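Local coordinates for glyoxylate-induced Protein (Pseudomonas aeruginosa, PDB 1SQ4) that is of unknown function but is built as a double-barrelled cupin that may act as a ureidoglycine aminohydrolase, at residues A[48-53]-A[127-132]; A[8-13]-A[135-140]; A[108-113]-A[156-161]; A[93-98]-A[217-222]. All coordinates share one frame; numbering follows the deposited sequence.

Overall arrangement
Contact 4 is the buried core contact: strands from two different sheets, one in each cupin barrel, meet there through apolar side chains alone. Contact 2 sits next to it, since strands 136-144 and 90-98 are neighbours in one sheet, but its chemistry is polar: an arginine packs against an N-terminal loop and forms a salt bridge with Glu98 of contact 4. Contacts 1 and 3 lie farther out, their centres about 17 Å apart. Contact 3 joins edge strands of two sheets at the surface, through a methyl over an imidazole and a bridging water. Contact 1, a salt bridge beside a tryptophan, lies where the chain, running beside strand 79-81 of the four-stranded sheet, turns into the six-stranded one.

Contact 1: residues A[48-53]-A[127-132]; sequences FWDNMR and KVRNTT
Trp49 and Val128 make the tightly packed half of this contact, Asp50 and Arg129 the half that faces solvent. On the packed side the six-membered ring of Trp49 meets one methyl of Val128: CG2 lies 3.4 Å from CH2 and the same distance from CZ3. That approach is oblique to the indole, whereas selenomethionine Met52 lays its CE 3.6 Å above one indole face, offset toward the rim. On the outer side a single carboxylate oxygen, Asp50 OD2, accepts from both terminal nitrogens of Arg129, NH1 and NH2. The bond from Arg129 NH2 to Asp50 OD2 is 3.3 Å long, uses the anti lone pair and has an angle of 154° at the hydrogen; the one from NH1 is weak. OD2 lies at the guanidinium edge, in its plane, and the two groups are nearly coplanar (11° apart). Bends at chi2 and chi3 (both 64°) curl the arginine chain to place its end there, and NH2 also donates to Asn78 O. Strand 126-129 belongs to the four-stranded sheet of the first cupin barrel, where Val128 bonds through its backbone to Ser81 and Asp50 to Gly80. Segment 48-53 then turns a corner at Asn51 into strand 52-57 of the six-stranded sheet.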
# COMPACT_ATOMS: atom_id res chain seq x y z
N PHE A 48 -22.69 6.93 -40.87
CA PHE A 48 -23.67 6.14 -41.57
C PHE A 48 -24.69 5.44 -40.67
O PHE A 48 -25.28 4.43 -41.05
CB PHE A 48 -22.94 5.12 -42.45
CG PHE A 48 -21.82 5.71 -43.28
CD1 PHE A 48 -22.08 6.76 -44.17
CD2 PHE A 48 -20.51 5.23 -43.19
CE1 PHE A 48 -21.07 7.31 -44.96
CE2 PHE A 48 -19.49 5.77 -43.99
CZ PHE A 48 -19.77 6.82 -44.87
N TRP A 49 -24.90 5.95 -39.46
CA TRP A 49 -25.88 5.33 -38.58
C TRP A 49 -27.01 6.30 -38.24
O TRP A 49 -26.76 7.41 -37.77
CB TRP A 49 -25.24 4.80 -37.30
CG TRP A 49 -24.45 3.52 -37.46
CD1 TRP A 49 -23.18 3.39 -37.96
CD2 TRP A 49 -24.88 2.20 -37.13
NE1 TRP A 49 -22.80 2.07 -37.95
CE2 TRP A 49 -23.82 1.31 -37.44
CE3 TRP A 49 -26.06 1.67 -36.59
CZ2 TRP A 49 -23.90 -0.07 -37.24
CZ3 TRP A 49 -26.15 0.29 -36.38
CH2 TRP A 49 -25.07 -0.57 -36.71
N ASP A 50 -28.24 5.88 -38.50
CA ASP A 50 -29.41 6.70 -38.21
C ASP A 50 -30.01 6.31 -36.88
O ASP A 50 -30.17 5.13 -36.57
CB ASP A 50 -30.48 6.51 -39.29
CG ASP A 50 -29.89 6.42 -40.68
OD1 ASP A 50 -29.25 7.41 -41.11
OD2 ASP A 50 -30.07 5.37 -41.33
N ASN A 51 -30.35 7.33 -36.10
CA ASN A 51 -30.96 7.17 -34.78
C ASN A 51 -30.24 6.16 -33.92
O ASN A 51 -30.85 5.27 -33.34
CB ASN A 51 -32.43 6.79 -34.94
CG ASN A 51 -33.19 7.79 -35.77
OD1 ASN A 51 -33.03 9.00 -35.59
ND2 ASN A 51 -34.03 7.31 -36.68
N MSE A 52 -28.93 6.33 -33.80
CA MSE A 52 -28.13 5.41 -33.01
C MSE A 52 -27.26 6.06 -31.95
O MSE A 52 -26.67 7.12 -32.16
CB MSE A 52 -27.25 4.60 -33.96
CG MSE A 52 -26.40 3.52 -33.29
SE MSE A 52 -24.72 4.07 -32.52
CE MSE A 52 -23.51 3.42 -33.90
N ARG A 53 -27.18 5.41 -30.79
CA ARG A 53 -26.35 5.88 -29.69
C ARG A 53 -25.78 4.58 -29.10
O ARG A 53 -26.48 3.56 -29.05
CB ARG A 53 -27.20 6.64 -28.66
CG ARG A 53 -28.26 5.78 -27.97
CD ARG A 53 -29.37 6.59 -27.27
NE ARG A 53 -28.87 7.54 -26.28
CZ ARG A 53 -29.17 7.53 -24.98
NH1 ARG A 53 -29.98 6.60 -24.46
NH2 ARG A 53 -28.66 8.46 -24.19
N LYS A 127 -26.57 -5.66 -42.89
CA LYS A 127 -27.10 -4.39 -42.46
C LYS A 127 -28.12 -4.60 -41.37
O LYS A 127 -28.72 -5.67 -41.30
CB LYS A 127 -27.65 -3.59 -43.64
CG LYS A 127 -28.49 -4.36 -44.63
CD LYS A 127 -28.67 -3.54 -45.89
CE LYS A 127 -29.57 -4.24 -46.87
NZ LYS A 127 -29.89 -3.37 -48.04
N VAL A 128 -28.27 -3.61 -40.50
CA VAL A 128 -29.19 -3.71 -39.38
C VAL A 128 -30.22 -2.59 -39.35
O VAL A 128 -29.92 -1.44 -39.64
CB VAL A 128 -28.43 -3.69 -38.01
CG1 VAL A 128 -27.43 -4.82 -37.95
CG2 VAL A 128 -27.72 -2.37 -37.84
N ARG A 129 -31.44 -2.93 -38.97
CA ARG A 129 -32.45 -1.91 -38.94
C ARG A 129 -33.46 -2.23 -37.85
O ARG A 129 -33.70 -3.40 -37.52
CB ARG A 129 -33.12 -1.83 -40.32
CG ARG A 129 -34.20 -0.76 -40.47
CD ARG A 129 -33.64 0.65 -40.31
NE ARG A 129 -32.69 1.00 -41.36
CZ ARG A 129 -31.99 2.13 -41.38
NH1 ARG A 129 -31.14 2.37 -42.37
NH2 ARG A 129 -32.13 3.01 -40.40
N ASN A 130 -34.03 -1.18 -37.25
CA ASN A 130 -35.03 -1.35 -36.21
C ASN A 130 -36.38 -1.03 -36.85
O ASN A 130 -36.77 0.14 -36.96
CB ASN A 130 -34.77 -0.39 -35.04
CG ASN A 130 -35.80 -0.53 -33.94
OD1 ASN A 130 -35.78 0.20 -32.94
ND2 ASN A 130 -36.72 -1.49 -34.10
N THR A 131 -37.08 -2.09 -37.28
CA THR A 131 -38.38 -1.94 -37.94
C THR A 131 -39.56 -1.86 -36.98
O THR A 131 -40.69 -1.82 -37.43
CB THR A 131 -38.69 -3.10 -38.93
OG1 THR A 131 -38.73 -4.34 -38.22
CG2 THR A 131 -37.63 -3.18 -40.02
N THR A 132 -39.30 -1.85 -35.67
CA THR A 132 -40.41 -1.78 -34.71
C THR A 132 -40.63 -0.35 -34.23
O THR A 132 -39.90 0.56 -34.60
CB THR A 132 -40.17 -2.65 -33.45
OG1 THR A 132 -39.28 -1.96 -32.56
CG2 THR A 132 -39.58 -4.00 -33.82

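Contact 2: residues A[8-13]-A[135-140]; sequences APHGGH and HTRFHW
Arg137, on a strand of the first cupin barrel, reaches out to an irregular N-terminal segment and meets three successive residues, Ala8, Pro9 and His10. In the first shell, His10 CD2 stands 3.4 Å above the guanidinium plane, over its centre, close to CZ. The two flat groups are inclined by 33°, so they overlap without lying parallel; relative to the imidazole, Arg137 NH2 is 3.7 Å above one face and displaced toward the rim. Pro9 O comes within 2.9 Å of Arg137 NE, but the angle is too poor for a hydrogen bond. An arginine chain extended from CG to NE (chi2 -176°, chi3 163°) carries the group from the strand to the loop. The next shell fixes both polar ends through one carboxylate oxygen: Glu98 OE1 accepts a hydrogen bond from His10 NE2 and forms a salt bridge with Arg137 NH1. A negative charge so placed would be expected to offset that of the buried arginine. Farther out, strand 90-98 holds the arginine's backbone from Val97 and Glu98, and Pro9 packs on Ile72. On the aliphatic part of the arginine, next to NE, the methyl Ala8 CB rests 3.7 Å from Arg137 CD.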
# COMPACT_ATOMS: atom_id res chain seq x y z
N ALA A 8 -30.09 -4.18 -19.97
CA ALA A 8 -29.79 -3.26 -21.06
C ALA A 8 -29.78 -1.82 -20.57
O ALA A 8 -30.74 -1.36 -19.95
CB ALA A 8 -30.82 -3.42 -22.18
N PRO A 9 -28.69 -1.09 -20.83
CA PRO A 9 -28.54 0.30 -20.42
C PRO A 9 -29.65 1.13 -21.00
O PRO A 9 -30.19 0.80 -22.06
CB PRO A 9 -27.20 0.70 -21.02
CG PRO A 9 -26.48 -0.58 -21.17
CD PRO A 9 -27.55 -1.50 -21.66
N HIS A 10 -29.98 2.21 -20.32
CA HIS A 10 -31.02 3.12 -20.77
C HIS A 10 -30.50 4.55 -20.71
O HIS A 10 -31.13 5.47 -21.23
CB HIS A 10 -32.28 2.95 -19.93
CG HIS A 10 -33.13 1.78 -20.34
ND1 HIS A 10 -34.45 1.66 -19.96
CD2 HIS A 10 -32.86 0.71 -21.11
CE1 HIS A 10 -34.95 0.55 -20.48
NE2 HIS A 10 -34.01 -0.05 -21.18
N GLY A 11 -29.34 4.72 -20.09
CA GLY A 11 -28.75 6.04 -19.98
C GLY A 11 -29.29 6.88 -18.83
O GLY A 11 -29.18 6.50 -17.67
N GLY A 12 -29.87 8.03 -19.17
CA GLY A 12 -30.41 8.92 -18.17
C GLY A 12 -29.28 9.52 -17.36
O GLY A 12 -28.12 9.35 -17.70
N HIS A 13 -29.62 10.25 -16.30
CA HIS A 13 -28.60 10.85 -15.44
C HIS A 13 -29.11 10.94 -14.00
O HIS A 13 -29.20 12.04 -13.43
CB HIS A 13 -28.22 12.25 -15.95
CG HIS A 13 -29.36 13.00 -16.56
ND1 HIS A 13 -29.86 12.71 -17.81
CD2 HIS A 13 -30.11 14.02 -16.08
CE1 HIS A 13 -30.87 13.52 -18.07
NE2 HIS A 13 -31.04 14.32 -17.04
N HIS A 135 -37.64 0.90 -29.04
CA HIS A 135 -36.19 0.90 -29.15
C HIS A 135 -35.65 -0.50 -29.07
O HIS A 135 -36.33 -1.42 -28.61
CB HIS A 135 -35.55 1.73 -28.05
CG HIS A 135 -35.82 3.20 -28.16
ND1 HIS A 135 -34.96 4.15 -27.68
CD2 HIS A 135 -36.86 3.87 -28.70
CE1 HIS A 135 -35.45 5.35 -27.91
NE2 HIS A 135 -36.61 5.21 -28.53
N THR A 136 -34.43 -0.67 -29.54
CA THR A 136 -33.80 -1.98 -29.51
C THR A 136 -32.38 -1.81 -28.98
O THR A 136 -31.74 -0.78 -29.20
CB THR A 136 -33.79 -2.61 -30.91
OG1 THR A 136 -35.13 -2.66 -31.39
CG2 THR A 136 -33.23 -4.01 -30.86
N ARG A 137 -31.88 -2.81 -28.28
CA ARG A 137 -30.54 -2.71 -27.74
C ARG A 137 -29.78 -4.01 -27.91
O ARG A 137 -30.27 -5.08 -27.56
CB ARG A 137 -30.62 -2.30 -26.27
CG ARG A 137 -31.43 -1.02 -26.04
CD ARG A 137 -31.40 -0.61 -24.59
NE ARG A 137 -31.81 0.78 -24.42
CZ ARG A 137 -33.07 1.19 -24.49
NH1 ARG A 137 -34.05 0.31 -24.70
NH2 ARG A 137 -33.35 2.48 -24.37
N PHE A 138 -28.58 -3.91 -28.45
CA PHE A 138 -27.75 -5.09 -28.66
C PHE A 138 -26.28 -4.84 -28.41
O PHE A 138 -25.83 -3.70 -28.39
CB PHE A 138 -27.92 -5.63 -30.08
CG PHE A 138 -27.48 -4.68 -31.16
CD1 PHE A 138 -28.28 -3.61 -31.54
CD2 PHE A 138 -26.29 -4.91 -31.86
CE1 PHE A 138 -27.90 -2.78 -32.58
CE2 PHE A 138 -25.90 -4.08 -32.90
CZ PHE A 138 -26.71 -3.03 -33.27
N HIS A 139 -25.53 -5.93 -28.26
CA HIS A 139 -24.10 -5.87 -28.04
C HIS A 139 -23.41 -6.16 -29.36
O HIS A 139 -23.84 -7.02 -30.11
CB HIS A 139 -23.65 -6.92 -27.01
CG HIS A 139 -23.96 -6.54 -25.59
ND1 HIS A 139 -22.98 -6.45 -24.62
CD2 HIS A 139 -25.13 -6.26 -24.97
CE1 HIS A 139 -23.54 -6.12 -23.47
NE2 HIS A 139 -24.84 -6.00 -23.66
N TRP A 140 -22.34 -5.43 -29.64
CA TRP A 140 -21.60 -5.62 -30.87
C TRP A 140 -20.12 -5.82 -30.53
O TRP A 140 -19.41 -4.90 -30.14
CB TRP A 140 -21.80 -4.39 -31.76
CG TRP A 140 -21.17 -4.43 -33.14
CD1 TRP A 140 -20.54 -5.49 -33.72
CD2 TRP A 140 -21.06 -3.34 -34.06
NE1 TRP A 140 -20.03 -5.12 -34.95
CE2 TRP A 140 -20.33 -3.80 -35.18
CE3 TRP A 140 -21.49 -2.00 -34.05
CZ2 TRP A 140 -20.02 -2.99 -36.27
CZ3 TRP A 140 -21.19 -1.19 -35.14
CH2 TRP A 140 -20.46 -1.69 -36.23

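Contact 3: residues A[108-113]-A[156-161]; sequences QVHAMQ and AFVTNE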
# COMPACT_ATOMS: atom_id res chain seq x y z
N GLN A 108 -30.00 -12.80 -46.42
CA GLN A 108 -31.01 -13.47 -45.60
C GLN A 108 -31.43 -12.54 -44.47
O GLN A 108 -30.60 -12.15 -43.66
CB GLN A 108 -30.44 -14.76 -45.01
CG GLN A 108 -31.43 -15.54 -44.15
CD GLN A 108 -32.20 -16.58 -44.95
OE1 GLN A 108 -32.58 -16.35 -46.09
NE2 GLN A 108 -32.44 -17.74 -44.33
N VAL A 109 -32.71 -12.18 -44.43
CA VAL A 109 -33.22 -11.29 -43.39
C VAL A 109 -33.62 -12.06 -42.14
O VAL A 109 -34.38 -13.02 -42.22
CB VAL A 109 -34.43 -10.48 -43.90
CG1 VAL A 109 -34.86 -9.45 -42.87
CG2 VAL A 109 -34.08 -9.79 -45.20
N HIS A 110 -33.11 -11.65 -40.99
CA HIS A 110 -33.44 -12.33 -39.74
C HIS A 110 -34.11 -11.40 -38.75
O HIS A 110 -33.67 -10.28 -38.54
CB HIS A 110 -32.19 -12.89 -39.06
CG HIS A 110 -31.39 -13.80 -39.93
ND1 HIS A 110 -30.49 -13.33 -40.87
CD2 HIS A 110 -31.36 -15.15 -40.03
CE1 HIS A 110 -29.94 -14.34 -41.50
NE2 HIS A 110 -30.45 -15.46 -41.01
N ALA A 111 -35.18 -11.88 -38.14
CA ALA A 111 -35.89 -11.10 -37.15
C ALA A 111 -35.32 -11.58 -35.82
O ALA A 111 -35.70 -12.65 -35.33
CB ALA A 111 -37.38 -11.36 -37.22
N MSE A 112 -34.41 -10.80 -35.25
CA MSE A 112 -33.78 -11.16 -33.99
C MSE A 112 -34.52 -10.63 -32.77
O MSE A 112 -34.78 -9.44 -32.65
CB MSE A 112 -32.34 -10.63 -33.96
CG MSE A 112 -31.56 -10.90 -35.21
SE MSE A 112 -29.65 -10.76 -34.96
CE MSE A 112 -29.44 -8.89 -35.33
N GLN A 113 -34.87 -11.54 -31.86
CA GLN A 113 -35.56 -11.18 -30.63
C GLN A 113 -34.53 -11.15 -29.51
O GLN A 113 -33.42 -11.65 -29.68
CB GLN A 113 -36.62 -12.22 -30.30
CG GLN A 113 -37.67 -12.40 -31.38
CD GLN A 113 -38.46 -11.13 -31.61
OE1 GLN A 113 -38.92 -10.49 -30.65
NE2 GLN A 113 -38.64 -10.77 -32.88
N ALA A 156 -21.31 -17.51 -41.56
CA ALA A 156 -22.27 -16.81 -40.72
C ALA A 156 -23.37 -17.74 -40.26
O ALA A 156 -23.50 -18.86 -40.73
CB ALA A 156 -22.87 -15.65 -41.46
N PHE A 157 -24.16 -17.26 -39.31
CA PHE A 157 -25.27 -18.01 -38.79
C PHE A 157 -25.97 -17.16 -37.75
O PHE A 157 -25.38 -16.24 -37.17
CB PHE A 157 -24.79 -19.35 -38.22
CG PHE A 157 -23.83 -19.24 -37.09
CD1 PHE A 157 -24.29 -19.03 -35.80
CD2 PHE A 157 -22.46 -19.32 -37.31
CE1 PHE A 157 -23.41 -18.91 -34.74
CE2 PHE A 157 -21.56 -19.20 -36.26
CZ PHE A 157 -22.04 -18.99 -34.97
N VAL A 158 -27.26 -17.44 -37.55
CA VAL A 158 -28.08 -16.71 -36.59
C VAL A 158 -28.87 -17.74 -35.78
O VAL A 158 -29.24 -18.80 -36.29
CB VAL A 158 -29.08 -15.77 -37.31
CG1 VAL A 158 -29.87 -14.96 -36.30
CG2 VAL A 158 -28.33 -14.86 -38.26
N THR A 159 -29.12 -17.41 -34.52
CA THR A 159 -29.82 -18.31 -33.63
C THR A 159 -30.13 -17.55 -32.33
O THR A 159 -29.90 -16.35 -32.26
CB THR A 159 -28.95 -19.56 -33.33
OG1 THR A 159 -29.65 -20.45 -32.46
CG2 THR A 159 -27.63 -19.14 -32.70
N ASN A 160 -30.65 -18.25 -31.33
CA ASN A 160 -30.97 -17.63 -30.05
C ASN A 160 -30.45 -18.54 -28.93
O ASN A 160 -30.67 -19.75 -28.95
CB ASN A 160 -32.49 -17.40 -29.94
CG ASN A 160 -32.87 -16.54 -28.73
OD1 ASN A 160 -32.67 -16.94 -27.59
ND2 ASN A 160 -33.42 -15.35 -28.99
N GLU A 161 -29.74 -17.96 -27.98
CA GLU A 161 -29.15 -18.72 -26.90
C GLU A 161 -30.17 -19.52 -26.11
O GLU A 161 -29.82 -20.54 -25.54
CB GLU A 161 -28.38 -17.77 -25.97
CG GLU A 161 -29.24 -16.82 -25.16
CD GLU A 161 -29.50 -17.33 -23.77
OE1 GLU A 161 -30.14 -16.61 -22.98
OE2 GLU A 161 -29.07 -18.46 -23.46
O HOH W 1 -34.04 -14.11 -31.91
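The imidazole of His110 carries Val158 on one face: CG2 sits 3.4 Å from the ring centroid and only 6° off the normal, the geometry of a CH-pi contact. The valine reaches toward the rim as well, its CB lying 3.6 Å from His110 CD2. With CG1 anti to the backbone N (chi1 -177°), the other methyl, CG2, is the one presented to the ring, while CG1 turns toward selenomethionine Met112, whose SE is 4.4 Å away. The far end of the contact is polar and indirect. A water accepts from Gln113 N at 2.7 Å and from Asn160 ND2 at 3.2 Å, linking backbone to side chain where the segments bond to each other nowhere directly. The Asn160 amide has further partners that hold its orientation: ND2 donates to Pro114 O and OD1 accepts from Gln162 N. Between His110 and Gln113 the first segment runs only 18° from the direction of 158-160, yet the two strands belong to separate sheets. Within this chain, strand 109-112 is outermost in the four-stranded sheet and strand 157-160 in the six-stranded one, so side chains join the margins of the two sheets, as fits the closing of a cupin beta barrel.

Contact 4: residues A[93-98]-A[217-222]; sequences VLFVVE and YVLEGK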
# COMPACT_ATOMS: atom_id res chain seq x y z
N VAL A 93 -20.06 -10.25 -33.67
CA VAL A 93 -21.05 -11.06 -33.01
C VAL A 93 -22.09 -10.07 -32.48
O VAL A 93 -21.75 -9.15 -31.72
CB VAL A 93 -20.47 -11.86 -31.84
CG1 VAL A 93 -21.59 -12.56 -31.09
CG2 VAL A 93 -19.47 -12.89 -32.35
N LEU A 94 -23.33 -10.24 -32.91
CA LEU A 94 -24.42 -9.37 -32.47
C LEU A 94 -25.26 -10.15 -31.48
O LEU A 94 -25.63 -11.31 -31.72
CB LEU A 94 -25.27 -8.94 -33.67
CG LEU A 94 -25.08 -7.56 -34.31
CD1 LEU A 94 -23.61 -7.24 -34.51
CD2 LEU A 94 -25.82 -7.51 -35.63
N PHE A 95 -25.56 -9.52 -30.36
CA PHE A 95 -26.35 -10.16 -29.32
C PHE A 95 -27.39 -9.20 -28.79
O PHE A 95 -27.09 -8.33 -27.97
CB PHE A 95 -25.44 -10.60 -28.18
CG PHE A 95 -26.17 -11.30 -27.08
CD1 PHE A 95 -26.72 -12.56 -27.30
CD2 PHE A 95 -26.34 -10.69 -25.85
CE1 PHE A 95 -27.43 -13.20 -26.30
CE2 PHE A 95 -27.06 -11.33 -24.84
CZ PHE A 95 -27.61 -12.58 -25.07
N VAL A 96 -28.63 -9.37 -29.22
CA VAL A 96 -29.69 -8.47 -28.78
C VAL A 96 -30.17 -8.77 -27.36
O VAL A 96 -30.43 -9.92 -27.01
CB VAL A 96 -30.87 -8.51 -29.75
CG1 VAL A 96 -31.28 -9.93 -29.97
CG2 VAL A 96 -32.03 -7.68 -29.21
N VAL A 97 -30.27 -7.72 -26.55
CA VAL A 97 -30.70 -7.87 -25.17
C VAL A 97 -32.07 -7.25 -24.91
O VAL A 97 -32.71 -7.56 -23.91
CB VAL A 97 -29.69 -7.25 -24.19
CG1 VAL A 97 -28.40 -8.02 -24.23
CG2 VAL A 97 -29.45 -5.79 -24.54
N GLU A 98 -32.53 -6.38 -25.79
CA GLU A 98 -33.83 -5.77 -25.60
C GLU A 98 -34.35 -5.28 -26.92
O GLU A 98 -33.61 -4.66 -27.69
CB GLU A 98 -33.73 -4.61 -24.63
CG GLU A 98 -35.05 -4.12 -24.09
CD GLU A 98 -34.84 -3.02 -23.09
OE1 GLU A 98 -34.77 -1.85 -23.52
OE2 GLU A 98 -34.70 -3.32 -21.88
N TYR A 217 -19.24 -9.77 -19.25
CA TYR A 217 -20.31 -8.79 -19.11
C TYR A 217 -21.50 -9.48 -18.45
O TYR A 217 -22.14 -10.34 -19.05
CB TYR A 217 -20.73 -8.21 -20.46
CG TYR A 217 -21.80 -7.15 -20.36
CD1 TYR A 217 -23.13 -7.49 -20.11
CD2 TYR A 217 -21.48 -5.80 -20.45
CE1 TYR A 217 -24.10 -6.52 -19.95
CE2 TYR A 217 -22.46 -4.81 -20.30
CZ TYR A 217 -23.77 -5.19 -20.05
OH TYR A 217 -24.75 -4.23 -19.90
N VAL A 218 -21.80 -9.11 -17.21
CA VAL A 218 -22.90 -9.75 -16.52
C VAL A 218 -24.24 -9.42 -17.15
O VAL A 218 -24.68 -8.27 -17.14
CB VAL A 218 -22.91 -9.35 -15.03
CG1 VAL A 218 -23.93 -10.19 -14.28
CG2 VAL A 218 -21.53 -9.53 -14.44
N LEU A 219 -24.90 -10.44 -17.70
CA LEU A 219 -26.19 -10.26 -18.33
C LEU A 219 -27.34 -10.34 -17.33
O LEU A 219 -28.35 -9.65 -17.47
CB LEU A 219 -26.42 -11.32 -19.42
CG LEU A 219 -25.66 -11.16 -20.74
CD1 LEU A 219 -26.07 -12.24 -21.71
CD2 LEU A 219 -25.94 -9.78 -21.32
N GLU A 220 -27.18 -11.18 -16.32
CA GLU A 220 -28.22 -11.36 -15.34
C GLU A 220 -27.72 -11.86 -14.01
O GLU A 220 -26.78 -12.65 -13.95
CB GLU A 220 -29.24 -12.34 -15.89
CG GLU A 220 -30.23 -12.84 -14.89
CD GLU A 220 -31.10 -13.93 -15.49
OE1 GLU A 220 -30.52 -14.84 -16.14
OE2 GLU A 220 -32.34 -13.88 -15.30
N GLY A 221 -28.36 -11.41 -12.94
CA GLY A 221 -27.98 -11.86 -11.62
C GLY A 221 -26.98 -11.00 -10.88
O GLY A 221 -26.59 -9.92 -11.31
N LYS A 222 -26.58 -11.52 -9.74
CA LYS A 222 -25.62 -10.86 -8.88
C LYS A 222 -24.79 -11.97 -8.26
O LYS A 222 -25.21 -13.13 -8.20
CB LYS A 222 -26.35 -10.06 -7.78
CG LYS A 222 -27.32 -9.01 -8.31
CD LYS A 222 -27.47 -7.77 -7.40
CE LYS A 222 -28.17 -8.05 -6.06
NZ LYS A 222 -27.35 -8.86 -5.11
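Val97 and Leu219 approach to 8.5 Å between CA atoms, each the first residue of a classic beta bulge, with psi turned to -18° and -34° from the usual extended values. In the first bulge Val97 and Glu98 both face Arg137; in the second Leu219 and Glu220 both face Arg259. Between the two bulges Leu219 spreads its two methyls. CD1 meets the outer end of the Phe95 ring obliquely, 3.4 Å from CE2 and 3.7 Å from CZ, and CD2 bridges the same CE2 at 4.0 Å and Val97 CG1 at 4.2 Å. Phe95 and Leu219 point at each other from opposite directions, the phenyl brought forward by a CG anti to the backbone N (chi1 -178°). Strand 90-98 belongs to the first cupin domain and strand 212-220 to the second, so the leucine spans the junction of the two barrels in this bicupin, and the matching bulges are consistent with repeated domains. All three touching residues are buried, and no hydrogen bond joins the segments. Around them, Phe95 also packs on Ile195 and Leu219 on Leu261, both on strands of the eight-stranded sheet of the second barrel, while Val97 is covered by Tyr6 and Ala8 of the same chain's N-terminal segment.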